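Local coordinates for protein staphylococcal enterotoxin-like toxin (Staphylococcus aureus, PDB 4DXF) that probably binds host glycans, as a superantigen-like toxin of Staphylococcus aureus built from an OB fold and a beta-grasp fold, at residues L60-Y68 with Q183-I191. Numbering follows the deposited sequence.
Sequences LVGKDDKKY and QENRMADVI
Lys-63 reaches across to Asp-189 and forms the one salt bridge between the two segments. Its CB starts beside the gap rather than facing it. CG, CD and CE then run past the aspartate, each nearest to Asp-189 OD1, with CE at 3.8 Å from it. The chain bends at its last torsion (chi4 62°), which turns NZ back toward the carboxylate. NZ meets Asp-189 OD1 at 2.8 Å on the syn side, 23° out of the carboxylate plane. One water accepts from Lys-63 N and donates to Asn-185 O, and donates only weakly to Asp-189 OD1. A second water links Asp-64 OD1 to Ala-188 O.

The Ala-188 methyl packs against two oxygens, with CB 3.2 Å from Val-61 O and 3.4 Å from Asp-64 OD2. Its one apolar side-chain neighbour across the contact is Val-61 CG2, at 4.0 Å. That CG2 also lies 3.2 Å from Glu-184 O. Gly-62 lets the two segments approach, its CA 4.0 Å from Asn-185 CA. Its phi is positive in a type II' turn from Val-61 to Asp-64, and the missing side chain leaves room for Asn-185 O.

The contact joins the OB-fold domain to the beta-grasp domain. Val-61 also touches Val-94, and Met-187 bonds through its backbone to Gly-96, both on strand 92-99. This part of the domain interface is mixed: a small Val-61/Ala-188 contact, with an ion pair and two water bridges beside it.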
ATOM      1  N   LEU A  60       1.770   0.213 -14.487  1.00 23.11           N
ATOM      2  CA  LEU A  60       3.177  -0.080 -14.242  1.00 26.94           C
ATOM      3  C   LEU A  60       3.966   1.223 -14.041  1.00 29.74           C
ATOM      4  O   LEU A  60       4.322   1.919 -15.006  1.00 31.55           O
ATOM      5  CB  LEU A  60       3.781  -0.896 -15.368  1.00 26.63           C
ATOM      6  CG  LEU A  60       2.955  -2.192 -15.575  1.00 28.41           C
ATOM      7  CD1 LEU A  60       3.295  -2.938 -16.896  1.00 26.90           C
ATOM      8  CD2 LEU A  60       3.216  -3.140 -14.369  1.00 30.50           C
ATOM      9  N   VAL A  61       4.186   1.554 -12.776  1.00 30.34           N
ATOM     10  CA  VAL A  61       4.817   2.820 -12.404  1.00 30.55           C
ATOM     11  C   VAL A  61       6.104   2.499 -11.739  1.00 30.27           C
ATOM     12  O   VAL A  61       6.366   1.328 -11.384  1.00 29.91           O
ATOM     13  CB  VAL A  61       3.907   3.674 -11.472  1.00 30.16           C
ATOM     14  CG1 VAL A  61       2.649   4.080 -12.201  1.00 30.25           C
ATOM     15  CG2 VAL A  61       3.587   2.874 -10.159  1.00 32.69           C
ATOM     16  N   GLY A  62       6.955   3.521 -11.569  1.00 29.74           N
ATOM     17  CA  GLY A  62       8.214   3.365 -10.921  1.00 29.42           C
ATOM     18  C   GLY A  62       9.043   2.249 -11.518  1.00 31.83           C
ATOM     19  O   GLY A  62       9.184   2.159 -12.776  1.00 30.24           O
ATOM     20  N   LYS A  63       9.538   1.378 -10.636  1.00 30.95           N
ATOM     21  CA  LYS A  63      10.439   0.277 -11.027  1.00 33.16           C
ATOM     22  C   LYS A  63       9.750  -0.833 -11.853  1.00 32.30           C
ATOM     23  O   LYS A  63      10.426  -1.539 -12.613  1.00 32.42           O
ATOM     24  CB  LYS A  63      11.123  -0.344  -9.818  1.00 33.15           C
ATOM     25  CG  LYS A  63      12.265   0.517  -9.202  1.00 38.47           C
ATOM     26  CD  LYS A  63      13.069  -0.287  -8.159  1.00 42.52           C
ATOM     27  CE  LYS A  63      13.916   0.601  -7.205  1.00 43.73           C
ATOM     28  NZ  LYS A  63      13.042   1.543  -6.382  1.00 41.06           N
ATOM     29  N   ASP A  64       8.423  -0.935 -11.760  1.00 31.86           N
ATOM     30  CA  ASP A  64       7.655  -1.951 -12.491  1.00 32.24           C
ATOM     31  C   ASP A  64       7.726  -1.867 -13.997  1.00 33.56           C
ATOM     32  O   ASP A  64       7.466  -2.878 -14.660  1.00 32.34           O
ATOM     33  CB  ASP A  64       6.181  -1.960 -12.085  1.00 30.99           C
ATOM     34  CG  ASP A  64       5.950  -2.740 -10.816  1.00 28.90           C
ATOM     35  OD1 ASP A  64       6.909  -3.352 -10.270  1.00 26.88           O
ATOM     36  OD2 ASP A  64       4.792  -2.723 -10.353  1.00 32.76           O
ATOM     37  N   ASP A  65       7.977  -0.676 -14.549  1.00 33.94           N
ATOM     38  CA  ASP A  65       7.907  -0.538 -15.991  1.00 35.93           C
ATOM     39  C   ASP A  65       9.029  -1.320 -16.645  1.00 35.38           C
ATOM     40  O   ASP A  65       8.754  -2.090 -17.555  1.00 36.81           O
ATOM     41  CB  ASP A  65       7.855   0.910 -16.485  1.00 35.65           C
ATOM     42  CG  ASP A  65       7.692   0.982 -18.006  1.00 38.98           C
ATOM     43  OD1 ASP A  65       6.570   0.752 -18.527  1.00 42.65           O
ATOM     44  OD2 ASP A  65       8.706   1.259 -18.662  1.00 41.80           O
ATOM     45  N   LYS A  66      10.249  -1.232 -16.108  1.00 36.41           N
ATOM     46  CA  LYS A  66      11.395  -2.009 -16.657  1.00 37.63           C
ATOM     47  C   LYS A  66      11.351  -3.441 -16.192  1.00 37.01           C
ATOM     48  O   LYS A  66      11.921  -4.320 -16.837  1.00 37.88           O
ATOM     49  CB  LYS A  66      12.753  -1.448 -16.203  1.00 38.19           C
ATOM     50  CG  LYS A  66      13.265  -0.234 -16.969  1.00 42.08           C
ATOM     51  CD  LYS A  66      14.423   0.422 -16.165  1.00 47.91           C
ATOM     52  CE  LYS A  66      15.020   1.676 -16.834  1.00 49.92           C
ATOM     53  NZ  LYS A  66      13.942   2.625 -17.204  1.00 51.24           N
ATOM     54  N   LYS A  67      10.691  -3.680 -15.059  1.00 35.30           N
ATOM     55  CA  LYS A  67      10.698  -4.987 -14.429  1.00 33.88           C
ATOM     56  C   LYS A  67       9.892  -5.986 -15.252  1.00 32.14           C
ATOM     57  O   LYS A  67      10.274  -7.156 -15.352  1.00 32.69           O
ATOM     58  CB  LYS A  67      10.076  -4.876 -13.023  1.00 33.54           C
ATOM     59  CG  LYS A  67      10.190  -6.152 -12.171  1.00 35.39           C
ATOM     60  CD  LYS A  67       9.760  -5.866 -10.713  1.00 34.66           C
ATOM     61  CE  LYS A  67       9.767  -7.118  -9.855  1.00 36.13           C
ATOM     62  NZ  LYS A  67       9.592  -6.785  -8.361  1.00 34.59           N
ATOM     63  N   TYR A  68       8.775  -5.542 -15.820  1.00 31.37           N
ATOM     64  CA  TYR A  68       7.858  -6.442 -16.552  1.00 32.31           C
ATOM     65  C   TYR A  68       7.703  -6.117 -18.048  1.00 31.95           C
ATOM     66  O   TYR A  68       6.980  -5.176 -18.405  1.00 31.51           O
ATOM     67  CB  TYR A  68       6.450  -6.460 -15.950  1.00 31.59           C
ATOM     68  CG  TYR A  68       6.428  -6.830 -14.507  1.00 30.61           C
ATOM     69  CD1 TYR A  68       6.515  -8.156 -14.108  1.00 30.33           C
ATOM     70  CD2 TYR A  68       6.292  -5.835 -13.534  1.00 27.87           C
ATOM     71  CE1 TYR A  68       6.487  -8.498 -12.716  1.00 29.00           C
ATOM     72  CE2 TYR A  68       6.316  -6.148 -12.177  1.00 26.50           C
ATOM     73  CZ  TYR A  68       6.354  -7.490 -11.778  1.00 27.69           C
ATOM     74  OH  TYR A  68       6.368  -7.814 -10.425  1.00 26.53           O
ATOM     75  N   GLN A 183       3.581   8.501  -2.688  1.00 28.62           N
ATOM     76  CA  GLN A 183       3.953   8.841  -4.094  1.00 30.18           C
ATOM     77  C   GLN A 183       3.691   7.612  -4.988  1.00 30.54           C
ATOM     78  O   GLN A 183       4.074   6.515  -4.608  1.00 27.89           O
ATOM     79  CB  GLN A 183       5.423   9.204  -4.125  1.00 30.76           C
ATOM     80  CG  GLN A 183       5.740  10.488  -3.327  1.00 38.27           C
ATOM     81  CD  GLN A 183       6.388  11.607  -4.183  1.00 47.21           C
ATOM     82  OE1 GLN A 183       7.090  11.340  -5.175  1.00 50.96           O
ATOM     83  NE2 GLN A 183       6.146  12.869  -3.786  1.00 51.27           N
ATOM     84  N   GLU A 184       3.070   7.815  -6.146  1.00 30.64           N
ATOM     85  CA  GLU A 184       2.731   6.682  -7.026  1.00 32.79           C
ATOM     86  C   GLU A 184       3.896   5.783  -7.435  1.00 33.11           C
ATOM     87  O   GLU A 184       3.720   4.534  -7.441  1.00 32.59           O
ATOM     88  CB  GLU A 184       1.985   7.159  -8.243  1.00 32.88           C
ATOM     89  CG  GLU A 184       0.548   7.498  -7.948  1.00 36.72           C
ATOM     90  CD  GLU A 184      -0.293   7.386  -9.160  1.00 36.74           C
ATOM     91  OE1 GLU A 184       0.289   7.154 -10.280  1.00 41.22           O
ATOM     92  OE2 GLU A 184      -1.523   7.527  -9.003  1.00 34.64           O
ATOM     93  N   ASN A 185       5.070   6.349  -7.790  1.00 31.92           N
ATOM     94  CA  ASN A 185       6.276   5.455  -8.048  1.00 31.62           C
ATOM     95  C   ASN A 185       6.632   4.480  -6.897  1.00 29.50           C
ATOM     96  O   ASN A 185       7.034   3.339  -7.125  1.00 27.74           O
ATOM     97  CB  ASN A 185       7.515   6.262  -8.465  1.00 32.67           C
ATOM     98  CG  ASN A 185       8.003   7.155  -7.342  1.00 36.67           C
ATOM     99  OD1 ASN A 185       7.247   7.983  -6.823  1.00 42.08           O
ATOM    100  ND2 ASN A 185       9.231   6.949  -6.915  1.00 41.70           N
ATOM    101  N   ARG A 186       6.459   4.901  -5.640  1.00 25.95           N
ATOM    102  CA  ARG A 186       6.806   4.034  -4.515  1.00 24.17           C
ATOM    103  C   ARG A 186       5.753   2.880  -4.271  1.00 21.53           C
ATOM    104  O   ARG A 186       6.041   1.930  -3.491  1.00 23.48           O
ATOM    105  CB  ARG A 186       6.892   4.885  -3.256  1.00 24.06           C
ATOM    106  CG  ARG A 186       7.930   6.079  -3.349  1.00 26.27           C
ATOM    107  CD  ARG A 186       7.804   6.779  -1.962  1.00 24.27           C
ATOM    108  NE  ARG A 186       8.454   5.956  -0.975  1.00 27.30           N
ATOM    109  CZ  ARG A 186       8.318   6.166   0.324  1.00 26.77           C
ATOM    110  NH1 ARG A 186       7.539   7.186   0.685  1.00 20.27           N
ATOM    111  NH2 ARG A 186       8.970   5.399   1.198  1.00 25.49           N
ATOM    112  N   MET A 187       4.588   3.016  -4.870  1.00 20.84           N
ATOM    113  CA  MET A 187       3.472   2.005  -4.826  1.00 23.34           C
ATOM    114  C   MET A 187       3.966   0.714  -5.490  1.00 25.52           C
ATOM    115  O   MET A 187       3.553  -0.400  -5.123  1.00 25.94           O
ATOM    116  CB  MET A 187       2.167   2.481  -5.503  1.00 23.09           C
ATOM    117  CG  MET A 187       1.364   3.457  -4.572  1.00 20.62           C
ATOM    118  SD  MET A 187       0.002   4.064  -5.265  1.00 24.82           S
ATOM    119  CE  MET A 187      -0.591   5.209  -3.918  1.00 27.70           C
ATOM    120  N   ALA A 188       4.924   0.860  -6.386  1.00 25.99           N
ATOM    121  CA  ALA A 188       5.461  -0.333  -7.037  1.00 26.48           C
ATOM    122  C   ALA A 188       6.607  -0.916  -6.305  1.00 27.19           C
ATOM    123  O   ALA A 188       7.019  -2.030  -6.639  1.00 27.66           O
ATOM    124  CB  ALA A 188       5.859  -0.015  -8.512  1.00 27.17           C
ATOM    125  N   ASP A 189       7.128  -0.254  -5.273  1.00 25.44           N
ATOM    126  CA  ASP A 189       8.293  -0.767  -4.555  1.00 26.33           C
ATOM    127  C   ASP A 189       7.927  -1.968  -3.706  1.00 26.32           C
ATOM    128  O   ASP A 189       6.800  -1.990  -3.163  1.00 25.62           O
ATOM    129  CB  ASP A 189       8.956   0.298  -3.676  1.00 27.12           C
ATOM    130  CG  ASP A 189       9.881   1.266  -4.495  1.00 33.48           C
ATOM    131  OD1 ASP A 189      10.561   0.795  -5.432  1.00 33.69           O
ATOM    132  OD2 ASP A 189       9.939   2.475  -4.173  1.00 36.46           O
ATOM    133  N   VAL A 190       8.823  -2.950  -3.648  1.00 23.36           N
ATOM    134  CA  VAL A 190       8.521  -4.155  -2.923  1.00 25.27           C
ATOM    135  C   VAL A 190       9.612  -4.453  -1.935  1.00 24.74           C
ATOM    136  O   VAL A 190      10.816  -4.159  -2.182  1.00 25.68           O
ATOM    137  CB  VAL A 190       8.276  -5.385  -3.878  1.00 24.20           C
ATOM    138  CG1 VAL A 190       7.215  -5.078  -4.952  1.00 24.68           C
ATOM    139  CG2 VAL A 190       9.596  -5.803  -4.479  1.00 26.94           C
ATOM    140  N   ILE A 191       9.230  -5.090  -0.819  1.00 23.91           N
ATOM    141  CA  ILE A 191      10.165  -5.484   0.227  1.00 22.79           C
ATOM    142  C   ILE A 191       9.903  -6.899   0.711  1.00 24.14           C
ATOM    143  O   ILE A 191       8.893  -7.528   0.366  1.00 24.07           O
ATOM    144  CB  ILE A 191      10.129  -4.536   1.487  1.00 23.90           C
ATOM    145  CG1 ILE A 191       8.756  -4.558   2.161  1.00 26.16           C
ATOM    146  CG2 ILE A 191      10.393  -3.107   1.014  1.00 24.45           C
ATOM    147  CD1 ILE A 191       8.705  -3.728   3.533  1.00 28.46           C
TER
HETATM  148  O   HOH W   1       9.191   1.871  -7.756  1.00 36.84           O
HETATM  149  O   HOH W   2       8.677  -2.743  -8.629  1.00 37.21           O